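Side-chain contacts in cytochrome c-552/4 domain-containing protein (Ignicoccus hospitalis KIN4/I, PDB 4QO5), which is of unknown exact function but, as a membrane-associated octaheme cytochrome c, probably transfers electrons through its chain of heme c groups: residues Ile104-Pro107 against Asn108-Ala111; Ala409-Asn412 against Thr413-Glu417. One frame throughout, in Å; residues are numbered along the deposited sequence.

Contact 1 (Ile104-Pro107 against Asn108-Ala111); sequences IVTP and NDCA. With HEC (heme c), chain C.
The carboxylate of Asp109 receives Thr106 N from above its plane. The Thr106 N to Asp109 OD2 bond is 3.1 Å long and nearly straight, 165° at the hydrogen. OD2 is also hydrogen-bonded to His102 NE2, and OD1 to His90 NE2. The second flat group is the heme c. Val105 lies over one porphyrin face near the rim of a pyrrole ring, with Val105 CB 3.5 Å from the heme methyl CMD. Val105 CG1, anti to the backbone N (chi1 174°), is turned to Asp109 CB at 3.6 Å, while CG2 stays over the heme. The two side chains thus pass each other at a slant.

Thr106 and Asp109 form a capping box at the start of helix 107-110. Thr106 OG1 sits between its own N and carbonyl carbon (chi1 68°). From there it accepts Asp109 N in a weak bond of 3.5 Å, and it is also hydrogen-bonded to Asp209. Thr106 O takes Cys110 N at 3.0 Å. Pro107 O takes Ala111 N at 2.8 Å, so the first turn is held by backbone bonds as well. Replacing Asp109 with alanine would probably leave Thr106 N without its side-chain acceptor and both histidines without their carboxylate mate. Cys110 SG is bound covalently to another heme c. Cys110 opens a CXXCH motif that ends at His114, an axial ligand of heme c #2.

The turn joins strand 99-101 to helix 107-110. Val105 also packs on Cys82 and His83 of helix 79-83. Val118 of helix 115-122 covers Pro107 and Ala111.

Contact 2 (Ala409-Asn412 against Thr413-Glu417); sequences ACHN and TEYAE. With HEC (heme c), chain I.
The end of a CXXCH heme-binding motif runs here directly into the N-cap of helix 413-447. Cys410 SG is the thioether sulfur to heme CAC, a bond that is stretched in the model. His411 NE2 binds the iron of heme c #6 at 2.1 Å. His255 supplies the other axial bond.

The ring of Tyr415 lies over one face of the His411 imidazole in an offset stack. The ring centres are 4.3 Å apart and the planes differ by 10°. Tyr415 CE1 comes closest, 3.3 Å from His411 ND1, and it sits toward the rim of the imidazole. On the opposite face is Cys410 CB. His411 ND1 is also hydrogen-bonded to O1A of another heme c, so iron, tyrosine and propionate together fix the rotation of the ring. Tyr415 CG is anti to the backbone N (chi1 -175°), which carries the ring from the helix back to the histidine. Its OH is hydrogen-bonded to Arg221 of the third subunit.

Asn412 OD1 caps the helix by accepting Tyr415 N at 2.9 Å. This N-H comes from above the carbonyl plane, 46° out of it. Asn412 ND2 rests 3.5 Å from Tyr415 CB, with the amide nearly perpendicular to the phenol ring. Asn412 O accepts Ala416 N only weakly, at 3.4 Å. Glu414 leads away from the cap and forms a salt bridge with Arg421 through OE2.

Bis-histidine iron, thioether linkage and a histidine at the close of CXXCH are typical of multiheme c-type cytochromes.

Both contacts are buried helix starts beside hemes, but in different elements. Contact 1 lies nearer the chain centre and no other subunit touches it; contact 2 lies against the third subunit. Within one chain their centres are about 39 Å apart. Contact 1 starts a short helix with a capping box, a threonine hydroxyl answered by a carboxylate. It meets one heme through a valine and carries a thioether to another. Contact 2 caps a long helix with an amide, and it alone of the two supplies an iron ligand and a ring stack. His411 and Asn412 of the second subunit bond the heme beside 104-107, so contact 2 of one subunit reaches the heme of contact 1 in another.

Contact 1 (Ile104-Pro107 against Asn108-Ala111)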
loop_
_atom_site.group_PDB
_atom_site.type_symbol
_atom_site.label_atom_id
_atom_site.label_comp_id
_atom_site.label_asym_id
_atom_site.label_seq_id
_atom_site.Cartn_x
_atom_site.Cartn_y
_atom_site.Cartn_z
ATOM N N ILE A 104 -17.324 -0.017 -28.816
ATOM C CA ILE A 104 -17.366 0.867 -27.663
ATOM C C ILE A 104 -18.798 1.265 -27.372
ATOM O O ILE A 104 -19.364 2.133 -28.049
ATOM C CB ILE A 104 -16.469 2.120 -27.818
ATOM C CG1 ILE A 104 -15.008 1.705 -28.018
ATOM C CG2 ILE A 104 -16.578 3.018 -26.567
ATOM C CD1 ILE A 104 -14.074 2.886 -28.302
ATOM N N VAL A 105 -19.387 0.593 -26.388
ATOM C CA VAL A 105 -20.721 0.927 -25.927
ATOM C C VAL A 105 -20.630 2.151 -25.006
ATOM O O VAL A 105 -19.862 2.166 -24.046
ATOM C CB VAL A 105 -21.381 -0.290 -25.238
ATOM C CG1 VAL A 105 -22.722 0.077 -24.625
ATOM C CG2 VAL A 105 -21.513 -1.458 -26.216
ATOM N N THR A 106 -21.415 3.184 -25.300
ATOM C CA THR A 106 -21.187 4.496 -24.712
ATOM C C THR A 106 -22.312 4.883 -23.746
ATOM O O THR A 106 -23.335 4.202 -23.700
ATOM C CB THR A 106 -21.125 5.547 -25.825
ATOM O OG1 THR A 106 -22.426 5.672 -26.402
ATOM C CG2 THR A 106 -20.094 5.139 -26.895
ATOM N N PRO A 107 -22.115 5.961 -22.962
ATOM C CA PRO A 107 -23.197 6.444 -22.083
ATOM C C PRO A 107 -24.513 6.670 -22.831
ATOM O O PRO A 107 -25.606 6.425 -22.289
ATOM C CB PRO A 107 -22.646 7.774 -21.558
ATOM C CG PRO A 107 -21.158 7.542 -21.503
ATOM C CD PRO A 107 -20.855 6.703 -22.731
ATOM N N ASN A 108 -24.428 7.107 -24.080
ATOM C CA ASN A 108 -25.657 7.291 -24.851
ATOM C C ASN A 108 -26.378 5.975 -25.152
ATOM O O ASN A 108 -27.601 5.949 -25.288
ATOM C CB ASN A 108 -25.407 8.114 -26.118
ATOM C CG ASN A 108 -25.265 9.600 -25.818
ATOM O OD1 ASN A 108 -25.361 10.021 -24.660
ATOM N ND2 ASN A 108 -25.044 10.400 -26.855
ATOM N N ASP A 109 -25.620 4.880 -25.236
ATOM C CA ASP A 109 -26.225 3.559 -25.369
ATOM C C ASP A 109 -26.874 3.137 -24.043
ATOM O O ASP A 109 -28.019 2.677 -24.019
ATOM C CB ASP A 109 -25.169 2.524 -25.758
ATOM C CG ASP A 109 -24.631 2.742 -27.163
ATOM O OD1 ASP A 109 -25.361 3.315 -28.013
ATOM O OD2 ASP A 109 -23.472 2.348 -27.399
ATOM N N CYS A 110 -26.120 3.260 -22.953
ATOM C CA CYS A 110 -26.641 3.001 -21.615
ATOM C C CYS A 110 -27.929 3.780 -21.365
ATOM O O CYS A 110 -28.838 3.283 -20.684
ATOM C CB CYS A 110 -25.614 3.399 -20.543
ATOM S SG CYS A 110 -23.949 2.685 -20.761
ATOM N N ALA A 111 -28.003 4.994 -21.908
ATOM C CA ALA A 111 -29.142 5.883 -21.633
ATOM C C ALA A 111 -30.453 5.354 -22.184
ATOM O O ALA A 111 -31.528 5.837 -21.824
ATOM C CB ALA A 111 -28.889 7.281 -22.170
HETATM FE FE HEC C . -19.518 -5.931 -24.594
HETATM C CHA HEC C . -16.696 -4.050 -25.160
HETATM C CHB HEC C . -18.135 -8.479 -26.479
HETATM C CHC HEC C . -22.185 -7.760 -23.911
HETATM C CHD HEC C . -20.944 -3.283 -22.948
HETATM N NA HEC C . -17.769 -6.239 -25.571
HETATM C C1A HEC C . -16.736 -5.308 -25.686
HETATM C C2A HEC C . -15.679 -5.871 -26.484
HETATM C C3A HEC C . -16.058 -7.093 -26.840
HETATM C C4A HEC C . -17.369 -7.352 -26.281
HETATM C CMA HEC C . -15.234 -8.082 -27.692
HETATM C CAA HEC C . -14.372 -5.138 -26.879
HETATM C CBA HEC C . -13.451 -4.810 -25.716
HETATM C CGA HEC C . -12.626 -6.032 -25.445
HETATM O O1A HEC C . -12.423 -6.335 -24.240
HETATM O O2A HEC C . -12.198 -6.701 -26.429
HETATM N NB HEC C . -20.044 -7.665 -25.175
HETATM C C1B HEC C . -19.323 -8.644 -25.845
HETATM C C2B HEC C . -19.976 -9.914 -25.703
HETATM C C3B HEC C . -21.046 -9.661 -24.935
HETATM C C4B HEC C . -21.133 -8.278 -24.630
HETATM C CMB HEC C . -19.400 -11.237 -26.280
HETATM C CAB HEC C . -22.097 -10.525 -24.263
HETATM C CBB HEC C . -21.485 -11.864 -23.721
HETATM N NC HEC C . -21.240 -5.583 -23.660
HETATM C C1C HEC C . -22.265 -6.475 -23.489
HETATM C C2C HEC C . -23.429 -5.800 -22.974
HETATM C C3C HEC C . -22.953 -4.626 -22.525
HETATM C C4C HEC C . -21.663 -4.432 -23.073
HETATM C CMC HEC C . -24.647 -6.629 -22.477
HETATM C CAC HEC C . -23.554 -3.408 -21.778
HETATM C CBC HEC C . -24.551 -3.758 -20.637
HETATM N ND HEC C . -18.912 -4.037 -24.158
HETATM C C1D HEC C . -19.665 -3.136 -23.409
HETATM C C2D HEC C . -18.940 -1.918 -23.154
HETATM C C3D HEC C . -17.605 -2.122 -23.855
HETATM C C4D HEC C . -17.691 -3.449 -24.450
HETATM C CMD HEC C . -19.522 -0.740 -22.321
HETATM C CAD HEC C . -16.358 -1.202 -23.976
HETATM C CBD HEC C . -16.567 0.266 -23.654
HETATM C CGD HEC C . -16.349 0.499 -22.168
HETATM O O1D HEC C . -16.470 1.662 -21.733
HETATM O O2D HEC C . -16.049 -0.471 -21.425
#

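Contact 2 (Ala409-Asn412 against Thr413-Glu417)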
loop_
_atom_site.group_PDB
_atom_site.type_symbol
_atom_site.label_atom_id
_atom_site.label_comp_id
_atom_site.label_asym_id
_atom_site.label_seq_id
_atom_site.Cartn_x
_atom_site.Cartn_y
_atom_site.Cartn_z
ATOM N N ALA A 409 -26.651 7.746 10.602
ATOM C CA ALA A 409 -27.128 6.370 10.636
ATOM C C ALA A 409 -26.336 5.563 11.659
ATOM O O ALA A 409 -26.837 4.566 12.188
ATOM C CB ALA A 409 -27.024 5.723 9.258
ATOM N N CYS A 410 -25.111 6.000 11.950
ATOM C CA CYS A 410 -24.202 5.216 12.811
ATOM C C CYS A 410 -23.482 5.981 13.928
ATOM O O CYS A 410 -22.632 5.415 14.632
ATOM C CB CYS A 410 -23.164 4.525 11.941
ATOM S SG CYS A 410 -23.929 3.618 10.575
ATOM N N HIS A 411 -23.830 7.255 14.090
ATOM C CA HIS A 411 -23.159 8.148 15.025
ATOM C C HIS A 411 -24.136 9.227 15.414
ATOM O O HIS A 411 -25.052 9.513 14.657
ATOM C CB HIS A 411 -22.021 8.880 14.325
ATOM C CG HIS A 411 -20.903 7.997 13.903
ATOM N ND1 HIS A 411 -20.134 7.288 14.808
ATOM C CD2 HIS A 411 -20.384 7.732 12.683
ATOM C CE1 HIS A 411 -19.212 6.607 14.161
ATOM N NE2 HIS A 411 -19.344 6.866 12.867
ATOM N N ASN A 412 -23.910 9.874 16.552
ATOM C CA ASN A 412 -24.680 11.072 16.867
ATOM C C ASN A 412 -24.239 12.262 16.005
ATOM O O ASN A 412 -23.137 12.272 15.438
ATOM C CB ASN A 412 -24.627 11.412 18.367
ATOM C CG ASN A 412 -23.310 12.056 18.788
ATOM O OD1 ASN A 412 -23.117 13.264 18.644
ATOM N ND2 ASN A 412 -22.413 11.256 19.354
ATOM N N THR A 413 -25.119 13.249 15.887
ATOM C CA THR A 413 -24.902 14.370 14.987
ATOM C C THR A 413 -23.726 15.258 15.385
ATOM O O THR A 413 -23.005 15.763 14.522
ATOM C CB THR A 413 -26.185 15.234 14.873
ATOM O OG1 THR A 413 -27.200 14.457 14.229
ATOM C CG2 THR A 413 -25.927 16.495 14.054
ATOM N N GLU A 414 -23.541 15.468 16.687
ATOM C CA GLU A 414 -22.463 16.338 17.158
ATOM C C GLU A 414 -21.081 15.734 16.869
ATOM O O GLU A 414 -20.119 16.445 16.553
ATOM C CB GLU A 414 -22.643 16.631 18.656
ATOM C CG GLU A 414 -21.462 17.323 19.293
ATOM C CD GLU A 414 -21.152 18.693 18.694
ATOM O OE1 GLU A 414 -22.034 19.293 18.043
ATOM O OE2 GLU A 414 -20.010 19.168 18.879
ATOM N N TYR A 415 -21.002 14.415 16.984
ATOM C CA TYR A 415 -19.817 13.634 16.637
ATOM C C TYR A 415 -19.405 13.909 15.179
ATOM O O TYR A 415 -18.249 14.222 14.880
ATOM C CB TYR A 415 -20.195 12.161 16.807
ATOM C CG TYR A 415 -19.122 11.101 16.635
ATOM C CD1 TYR A 415 -18.763 10.647 15.378
ATOM C CD2 TYR A 415 -18.550 10.487 17.743
ATOM C CE1 TYR A 415 -17.823 9.635 15.219
ATOM C CE2 TYR A 415 -17.610 9.476 17.600
ATOM C CZ TYR A 415 -17.253 9.062 16.336
ATOM O OH TYR A 415 -16.332 8.063 16.199
ATOM N N ALA A 416 -20.361 13.801 14.275
ATOM C CA ALA A 416 -20.088 14.053 12.860
ATOM C C ALA A 416 -19.740 15.519 12.595
ATOM O O ALA A 416 -18.786 15.816 11.881
ATOM C CB ALA A 416 -21.263 13.614 12.008
ATOM N N GLU A 417 -20.497 16.442 13.187
ATOM C CA GLU A 417 -20.211 17.864 12.999
ATOM C C GLU A 417 -18.833 18.255 13.527
ATOM O O GLU A 417 -18.164 19.121 12.958
ATOM C CB GLU A 417 -21.284 18.734 13.677
ATOM C CG GLU A 417 -22.677 18.614 13.084
ATOM C CD GLU A 417 -22.825 19.342 11.768
ATOM O OE1 GLU A 417 -21.823 19.907 11.270
ATOM O OE2 GLU A 417 -23.960 19.363 11.239
HETATM FE FE HEC I . -17.974 6.388 11.291
HETATM C CHA HEC I . -15.568 5.226 13.417
HETATM C CHB HEC I . -16.803 9.609 11.722
HETATM C CHC HEC I . -20.056 7.517 8.849
HETATM C CHD HEC I . -19.622 3.450 11.417
HETATM N NA HEC I . -16.474 7.232 12.334
HETATM C C1A HEC I . -15.563 6.571 13.156
HETATM C C2A HEC I . -14.611 7.535 13.677
HETATM C C3A HEC I . -14.980 8.734 13.212
HETATM C C4A HEC I . -16.136 8.575 12.368
HETATM C CMA HEC I . -14.271 10.073 13.488
HETATM C CAA HEC I . -13.411 7.256 14.638
HETATM C CBA HEC I . -12.139 7.006 13.809
HETATM C CGA HEC I . -10.872 7.106 14.631
HETATM O O1A HEC I . -10.940 7.548 15.804
HETATM O O2A HEC I . -9.780 6.754 14.107
HETATM N NB HEC I . -18.394 8.219 10.474
HETATM C C1B HEC I . -17.689 9.386 10.707
HETATM C C2B HEC I . -18.037 10.357 9.707
HETATM C C3B HEC I . -18.920 9.768 8.879
HETATM C C4B HEC I . -19.177 8.434 9.376
HETATM C CMB HEC I . -17.370 11.757 9.713
HETATM C CAB HEC I . -19.574 10.245 7.547
HETATM C CBB HEC I . -18.880 11.421 6.801
HETATM N NC HEC I . -19.516 5.661 10.370
HETATM C C1C HEC I . -20.230 6.246 9.337
HETATM C C2C HEC I . -21.309 5.370 8.943
HETATM C C3C HEC I . -21.011 4.191 9.509
HETATM C C4C HEC I . -20.010 4.402 10.518
HETATM C CMC HEC I . -22.107 5.671 7.643
HETATM C CAC HEC I . -21.618 2.770 9.450
HETATM C CBC HEC I . -22.200 2.327 8.096
HETATM N ND HEC I . -17.658 4.634 12.263
HETATM C C1D HEC I . -18.512 3.534 12.197
HETATM C C2D HEC I . -18.037 2.487 13.063
HETATM C C3D HEC I . -16.779 3.054 13.667
HETATM C C4D HEC I . -16.610 4.373 13.127
HETATM C CMD HEC I . -18.679 1.105 13.300
HETATM C CAD HEC I . -15.847 2.351 14.671
HETATM C CBD HEC I . -16.136 2.954 16.046
HETATM C CGD HEC I . -14.886 2.889 16.901
HETATM O O1D HEC I . -14.003 3.774 16.741
HETATM O O2D HEC I . -14.768 1.976 17.761
#